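Local coordinates for protein xyloglucan-specific endo-beta-1,4-glucanase (Uncultured bacterium, PDB 4W88) that hydrolyses internal beta-1,4-glucosidic linkages of the xyloglucan backbone as a family 5 glycoside hydrolase, at residues Thr112-Glu117 with Thr163-Lys168. The protein carries 1 engineered substitution. Numbering follows the deposited sequence.
Sequences TDPNNE and TPAERK
Glu166 OE2 is gripped by two hydroxyls: Thr112 OG1 donates to it across the contact at 2.8 Å, and the hydroxyl of Tyr198 is also hydrogen-bonded to it. The threonine meets the oxygen on its anti side, about 31° out of the carboxylate plane, and the two side chains run roughly perpendicular to one another. With chi1 at 52°, Thr112 OG1 sits between its own backbone N and carbonyl carbon, a rotation that turns the hydroxyl to the carboxylate. The other carboxylate oxygen works within the helix start. Glu166 OE1 accepts from Thr163 N at 2.9 Å, again on the anti side but closer to the plane, while Glu166 N returns a 3.2 Å bond to Thr163 OG1. One buried carboxylate thus divides its labour, OE1 closing the first turn and OE2 reaching the neighbouring loop, and bonds at both oxygens restrain its rotation. Were Glu166 replaced by an alanine, the hydroxyls of Thr112 and Tyr198 and the amide Thr163 N would probably all lose this carboxylate as a partner, and a gap would be likely to open beside Met152, which also packs on the glutamate.

The rest of the contact is apolar. Pro114 CG touches Ala165 CB at 3.8 Å, and the same ring carbon lies 4.3 Å from Glu166 CG, so the proline ring packs against the first helical turn. An Asx turn shapes the loop at this point, with Asp113 OD1 accepting from Asn115 N at 2.8 Å from above the carboxylate plane. Outside the closed eight-stranded parallel barrel of this TIM-barrel enzyme, the contact ties the loop between strand 97-101 and helix 117-134 to the start of helix 164-182; the principle it illustrates is a capping box, formed by Thr163 and Glu166, whose glutamate also holds a neighbouring loop through its second oxygen.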
ATOM      1  N   THR A 112      12.908 -10.034  -8.186  1.00 19.88           N
ATOM      2  CA  THR A 112      13.386  -9.097  -9.224  1.00 21.97           C
ATOM      3  C   THR A 112      14.764  -9.437  -9.809  1.00 25.05           C
ATOM      4  O   THR A 112      15.707  -8.725  -9.606  1.00 27.75           O
ATOM      5  CB  THR A 112      13.385  -7.665  -8.664  1.00 23.40           C
ATOM      6  OG1 THR A 112      14.082  -7.639  -7.444  1.00 24.26           O
ATOM      7  CG2 THR A 112      11.974  -7.207  -8.494  1.00 23.27           C
ATOM      8  N   ASP A 113      14.857 -10.577 -10.473  1.00 25.29           N
ATOM      9  CA  ASP A 113      16.030 -10.941 -11.210  1.00 25.13           C
ATOM     10  C   ASP A 113      15.936 -10.339 -12.581  1.00 24.85           C
ATOM     11  O   ASP A 113      15.060 -10.683 -13.371  1.00 24.24           O
ATOM     12  CB  ASP A 113      16.136 -12.458 -11.260  1.00 31.29           C
ATOM     13  CG  ASP A 113      17.302 -12.941 -12.073  1.00 32.03           C
ATOM     14  OD1 ASP A 113      18.040 -12.135 -12.732  1.00 31.39           O
ATOM     15  OD2 ASP A 113      17.452 -14.167 -12.053  1.00 40.32           O
ATOM     16  N   PRO A 114      16.864  -9.428 -12.909  1.00 24.04           N
ATOM     17  CA  PRO A 114      16.743  -8.764 -14.231  1.00 30.80           C
ATOM     18  C   PRO A 114      16.818  -9.737 -15.417  1.00 34.53           C
ATOM     19  O   PRO A 114      16.287  -9.474 -16.488  1.00 37.33           O
ATOM     20  CB  PRO A 114      17.970  -7.821 -14.233  1.00 33.24           C
ATOM     21  CG  PRO A 114      18.188  -7.533 -12.798  1.00 37.70           C
ATOM     22  CD  PRO A 114      17.961  -8.852 -12.121  1.00 30.52           C
ATOM     23  N   ASN A 115      17.416 -10.895 -15.211  1.00 32.53           N
ATOM     24  CA  ASN A 115      17.473 -11.877 -16.282  1.00 36.63           C
ATOM     25  C   ASN A 115      16.181 -12.563 -16.537  1.00 33.92           C
ATOM     26  O   ASN A 115      16.085 -13.256 -17.532  1.00 37.88           O
ATOM     27  CB  ASN A 115      18.512 -12.936 -16.000  1.00 39.00           C
ATOM     28  CG  ASN A 115      19.883 -12.362 -15.964  1.00 40.85           C
ATOM     29  OD1 ASN A 115      20.213 -11.396 -16.675  1.00 41.63           O
ATOM     30  ND2 ASN A 115      20.684 -12.902 -15.120  1.00 57.29           N
ATOM     31  N   ASN A 116      15.210 -12.368 -15.668  1.00 29.43           N
ATOM     32  CA  ASN A 116      13.902 -12.998 -15.812  1.00 27.70           C
ATOM     33  C   ASN A 116      12.810 -12.007 -16.158  1.00 22.78           C
ATOM     34  O   ASN A 116      11.628 -12.238 -15.816  1.00 25.00           O
ATOM     35  CB  ASN A 116      13.546 -13.709 -14.527  1.00 28.28           C
ATOM     36  CG  ASN A 116      12.500 -14.714 -14.700  1.00 30.98           C
ATOM     37  OD1 ASN A 116      12.352 -15.341 -15.795  1.00 33.91           O
ATOM     38  ND2 ASN A 116      11.739 -14.951 -13.595  1.00 33.63           N
ATOM     39  N   GLU A 117      13.186 -10.926 -16.837  1.00 26.43           N
ATOM     40  CA  GLU A 117      12.243  -9.821 -17.035  1.00 23.58           C
ATOM     41  C   GLU A 117      10.961 -10.257 -17.768  1.00 22.09           C
ATOM     42  O   GLU A 117       9.850  -9.870 -17.356  1.00 23.03           O
ATOM     43  CB  GLU A 117      12.923  -8.700 -17.766  1.00 27.45           C
ATOM     44  CG  GLU A 117      12.009  -7.566 -18.164  1.00 36.92           C
ATOM     45  CD  GLU A 117      12.744  -6.404 -18.766  1.00 35.79           C
ATOM     46  OE1 GLU A 117      12.261  -5.871 -19.697  1.00 41.60           O
ATOM     47  OE2 GLU A 117      13.764  -5.957 -18.288  1.00 38.62           O
ATOM     48  N   THR A 163      19.575  -2.785  -6.771  1.00 27.30           N
ATOM     49  CA  THR A 163      20.675  -2.479  -7.647  1.00 31.38           C
ATOM     50  C   THR A 163      20.169  -1.695  -8.874  1.00 25.24           C
ATOM     51  O   THR A 163      18.960  -1.694  -9.149  1.00 26.88           O
ATOM     52  CB  THR A 163      21.335  -3.762  -8.177  1.00 30.05           C
ATOM     53  OG1 THR A 163      20.400  -4.454  -9.035  1.00 29.74           O
ATOM     54  CG2 THR A 163      21.753  -4.637  -7.002  1.00 35.57           C
ATOM     55  N   PRO A 164      21.074  -1.039  -9.611  1.00 29.80           N
ATOM     56  CA  PRO A 164      20.628  -0.294 -10.776  1.00 26.35           C
ATOM     57  C   PRO A 164      19.894  -1.156 -11.788  1.00 28.63           C
ATOM     58  O   PRO A 164      18.871  -0.711 -12.366  1.00 27.00           O
ATOM     59  CB  PRO A 164      21.956   0.251 -11.332  1.00 29.95           C
ATOM     60  CG  PRO A 164      22.758   0.506 -10.073  1.00 32.11           C
ATOM     61  CD  PRO A 164      22.501  -0.772  -9.311  1.00 30.67           C
ATOM     62  N   ALA A 165      20.370  -2.396 -12.011  1.00 27.95           N
ATOM     63  CA  ALA A 165      19.652  -3.270 -12.971  1.00 26.50           C
ATOM     64  C   ALA A 165      18.215  -3.616 -12.488  1.00 26.18           C
ATOM     65  O   ALA A 165      17.271  -3.724 -13.261  1.00 25.39           O
ATOM     66  CB  ALA A 165      20.452  -4.532 -13.266  1.00 30.71           C
ATOM     67  N   GLU A 166      18.083  -3.817 -11.188  1.00 24.39           N
ATOM     68  CA  GLU A 166      16.784  -4.105 -10.598  1.00 22.94           C
ATOM     69  C   GLU A 166      15.839  -2.917 -10.774  1.00 20.82           C
ATOM     70  O   GLU A 166      14.643  -3.082 -11.023  1.00 23.51           O
ATOM     71  CB  GLU A 166      16.935  -4.460  -9.133  1.00 20.72           C
ATOM     72  CG  GLU A 166      17.378  -5.905  -8.851  1.00 21.44           C
ATOM     73  CD  GLU A 166      17.542  -6.181  -7.376  1.00 23.46           C
ATOM     74  OE1 GLU A 166      18.366  -5.437  -6.763  1.00 25.21           O
ATOM     75  OE2 GLU A 166      16.797  -7.052  -6.835  1.00 26.38           O
ATOM     76  N   ARG A 167      16.352  -1.713 -10.575  1.00 21.97           N
ATOM     77  CA  ARG A 167      15.539  -0.553 -10.741  1.00 27.11           C
ATOM     78  C   ARG A 167      15.085  -0.370 -12.199  1.00 20.57           C
ATOM     79  O   ARG A 167      13.959   0.068 -12.402  1.00 24.45           O
ATOM     80  CB  ARG A 167      16.212   0.683 -10.190  1.00 25.75           C
ATOM     81  CG  ARG A 167      16.350   0.619  -8.686  1.00 21.46           C
ATOM     82  CD  ARG A 167      16.781   1.938  -8.105  1.00 24.15           C
ATOM     83  NE  ARG A 167      18.117   2.338  -8.440  1.00 27.70           N
ATOM     84  CZ  ARG A 167      19.233   2.059  -7.748  1.00 24.61           C
ATOM     85  NH1 ARG A 167      19.210   1.299  -6.709  1.00 33.02           N
ATOM     86  NH2 ARG A 167      20.387   2.540  -8.171  1.00 35.19           N
ATOM     87  N   LYS A 168      15.933  -0.705 -13.186  1.00 24.21           N
ATOM     88  CA  LYS A 168      15.481  -0.778 -14.594  1.00 24.45           C
ATOM     89  C   LYS A 168      14.312  -1.764 -14.769  1.00 29.08           C
ATOM     90  O   LYS A 168      13.348  -1.464 -15.478  1.00 24.79           O
ATOM     91  CB  LYS A 168      16.634  -1.042 -15.630  1.00 31.00           C
ATOM     92  CG  LYS A 168      17.771  -0.028 -15.712  1.00 38.10           C
ATOM     93  CD  LYS A 168      18.719  -0.300 -16.925  1.00 58.48           C
ATOM     94  CE  LYS A 168      19.836  -1.323 -16.635  1.00 78.82           C
ATOM     95  NZ  LYS A 168      21.130  -0.804 -16.048  1.00 87.24           N
TER